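Long-range contact in protein secretion chaperonin CsaA (Picrophilus torridus, PDB 5ZDI), which probably binds tRNA and may act as a chaperone in protein secretion: residues K62-V67 with L82-I87. Residues are numbered along the deposited sequence; the frame is centred on the assembly and turned at random.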
loop_
_atom_site.group_PDB
_atom_site.type_symbol
_atom_site.label_atom_id
_atom_site.label_comp_id
_atom_site.label_asym_id
_atom_site.label_seq_id
_atom_site.Cartn_x
_atom_site.Cartn_y
_atom_site.Cartn_z
ATOM N N LYS A 62 5.728 -11.278 0.062
ATOM C CA LYS A 62 4.607 -10.609 0.762
ATOM C C LYS A 62 4.162 -9.402 -0.039
ATOM O O LYS A 62 4.981 -8.561 -0.475
ATOM C CB LYS A 62 4.976 -10.183 2.187
ATOM C CG LYS A 62 5.260 -11.361 3.044
ATOM C CD LYS A 62 5.705 -10.923 4.424
ATOM C CE LYS A 62 6.087 -12.179 5.194
ATOM N NZ LYS A 62 6.653 -11.723 6.521
ATOM N N ILE A 63 2.904 -9.396 -0.350
ATOM C CA ILE A 63 2.304 -8.334 -1.163
ATOM C C ILE A 63 1.137 -7.701 -0.359
ATOM O O ILE A 63 0.795 -8.166 0.742
ATOM C CB ILE A 63 1.809 -8.891 -2.522
ATOM C CG1 ILE A 63 0.826 -10.049 -2.434
ATOM C CG2 ILE A 63 2.982 -9.361 -3.357
ATOM C CD1 ILE A 63 -0.551 -9.642 -1.969
ATOM N N ILE A 64 0.561 -6.646 -0.940
ATOM C CA ILE A 64 -0.544 -5.982 -0.396
ATOM C C ILE A 64 -1.683 -5.967 -1.363
ATOM O O ILE A 64 -1.507 -5.687 -2.534
ATOM C CB ILE A 64 -0.086 -4.477 -0.125
ATOM C CG1 ILE A 64 1.193 -4.422 0.711
ATOM C CG2 ILE A 64 -1.144 -3.638 0.540
ATOM C CD1 ILE A 64 1.070 -5.038 2.107
ATOM N N ALA A 65 -2.909 -6.262 -0.876
ATOM C CA ALA A 65 -4.065 -6.339 -1.756
ATOM C C ALA A 65 -5.351 -5.852 -1.123
ATOM O O ALA A 65 -5.561 -5.987 0.091
ATOM C CB ALA A 65 -4.243 -7.764 -2.241
ATOM N N VAL A 66 -6.242 -5.361 -2.003
ATOM C CA VAL A 66 -7.597 -5.069 -1.652
ATOM C C VAL A 66 -8.382 -6.376 -1.675
ATOM O O VAL A 66 -8.410 -7.041 -2.733
ATOM C CB VAL A 66 -8.248 -4.088 -2.611
ATOM C CG1 VAL A 66 -9.720 -3.950 -2.106
ATOM C CG2 VAL A 66 -7.527 -2.763 -2.579
ATOM N N VAL A 67 -9.052 -6.729 -0.552
ATOM C CA VAL A 67 -9.682 -8.037 -0.478
ATOM C C VAL A 67 -11.219 -8.068 -0.462
ATOM O O VAL A 67 -11.797 -9.153 -0.506
ATOM C CB VAL A 67 -9.172 -8.852 0.764
ATOM C CG1 VAL A 67 -7.653 -9.045 0.642
ATOM C CG2 VAL A 67 -9.658 -8.207 2.076
ATOM N N LEU A 82 -7.081 -7.330 -5.714
ATOM C CA LEU A 82 -6.246 -6.397 -6.487
ATOM C C LEU A 82 -4.939 -6.273 -5.720
ATOM O O LEU A 82 -4.949 -5.741 -4.576
ATOM C CB LEU A 82 -6.894 -5.018 -6.571
ATOM C CG LEU A 82 -6.083 -3.892 -7.275
ATOM C CD1 LEU A 82 -5.877 -4.226 -8.741
ATOM C CD2 LEU A 82 -6.639 -2.539 -6.956
ATOM N N VAL A 83 -3.860 -6.666 -6.357
ATOM C CA VAL A 83 -2.536 -6.549 -5.802
ATOM C C VAL A 83 -2.025 -5.116 -6.076
ATOM O O VAL A 83 -2.159 -4.641 -7.197
ATOM C CB VAL A 83 -1.604 -7.563 -6.387
ATOM C CG1 VAL A 83 -0.180 -7.419 -5.791
ATOM C CG2 VAL A 83 -2.110 -8.932 -6.037
ATOM N N LEU A 84 -1.487 -4.439 -5.060
ATOM C CA LEU A 84 -1.164 -3.002 -5.201
ATOM C C LEU A 84 0.236 -2.848 -5.643
ATOM O O LEU A 84 1.171 -3.462 -5.050
ATOM C CB LEU A 84 -1.353 -2.256 -3.896
ATOM C CG LEU A 84 -2.854 -2.334 -3.483
ATOM C CD1 LEU A 84 -2.976 -1.484 -2.239
ATOM C CD2 LEU A 84 -3.768 -1.950 -4.607
ATOM N N GLY A 85 0.407 -1.994 -6.625
ATOM C CA GLY A 85 1.764 -1.627 -7.010
ATOM C C GLY A 85 1.801 -0.210 -7.533
ATOM O O GLY A 85 0.786 0.282 -7.920
ATOM N N ALA A 86 2.986 0.395 -7.529
ATOM C CA ALA A 86 3.223 1.718 -8.045
ATOM C C ALA A 86 3.491 1.650 -9.539
ATOM O O ALA A 86 4.214 0.804 -10.014
ATOM C CB ALA A 86 4.363 2.342 -7.327
ATOM N N ILE A 87 2.940 2.599 -10.273
ATOM C CA ILE A 87 3.242 2.724 -11.738
ATOM C C ILE A 87 4.427 3.619 -11.891
ATOM O O ILE A 87 4.406 4.799 -11.505
ATOM C CB ILE A 87 2.036 3.376 -12.441
ATOM C CG1 ILE A 87 0.755 2.511 -12.193
ATOM C CG2 ILE A 87 2.301 3.562 -13.917
ATOM C CD1 ILE A 87 -0.522 3.110 -12.700
HETATM O O HOH W 1 1.706 -5.615 -3.337
#
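Val66 and Leu82 face each other as a hydrogen-bonded antiparallel pair, joined by two backbone bonds: Val66 N donates a hydrogen bond to Leu82 O at 2.9 Å, while the return bond from Leu82 N to Val66 O is longer, 3.3 Å. Next along, Ala65 and Val83 form a non-hydrogen-bonded pair, and here the packing is tight: Ala65 CA comes within 3.0 Å of Leu82 O in a CA-H...O contact, and Ala65 CB lies 3.2 Å from the same oxygen. Ile64 O then accepts from Leu84 N at 2.8 Å. The side chain of Leu84 lies across that of Ile64 in ordinary apolar packing, its CD1 4.0 Å from Ile64 CG2, and its other methyl, CD2, reaches Val66 CG2. With CG set opposite its own carbonyl carbon (chi1 -63°), Leu84 brings both CB and CG to 3.7 Å from Ile64 O. On the other face of the sheet, Val83 CG1 rests against Ile63 CB, beside Ile35 and Leu33 of strand 31-36. The pairing joins strand 77-88 to strand 62-66, which pairs on with strand 12-22, in the antiparallel barrel of this OB-type tRNA-binding domain. At Leu84 the strands part, and a water that accepts from Ile64 N lies 2.8 Å both from that atom and from Leu84 O, to which it can donate. Gly85, Ala86 and Ile87 peel away from strand 62-66; Gly85 and Ile87 make backbone hydrogen bonds to the second subunit, whose Phe7 packs on Leu82 and Leu84, and Ile87, though largely exposed, packs on Ala107 of that subunit.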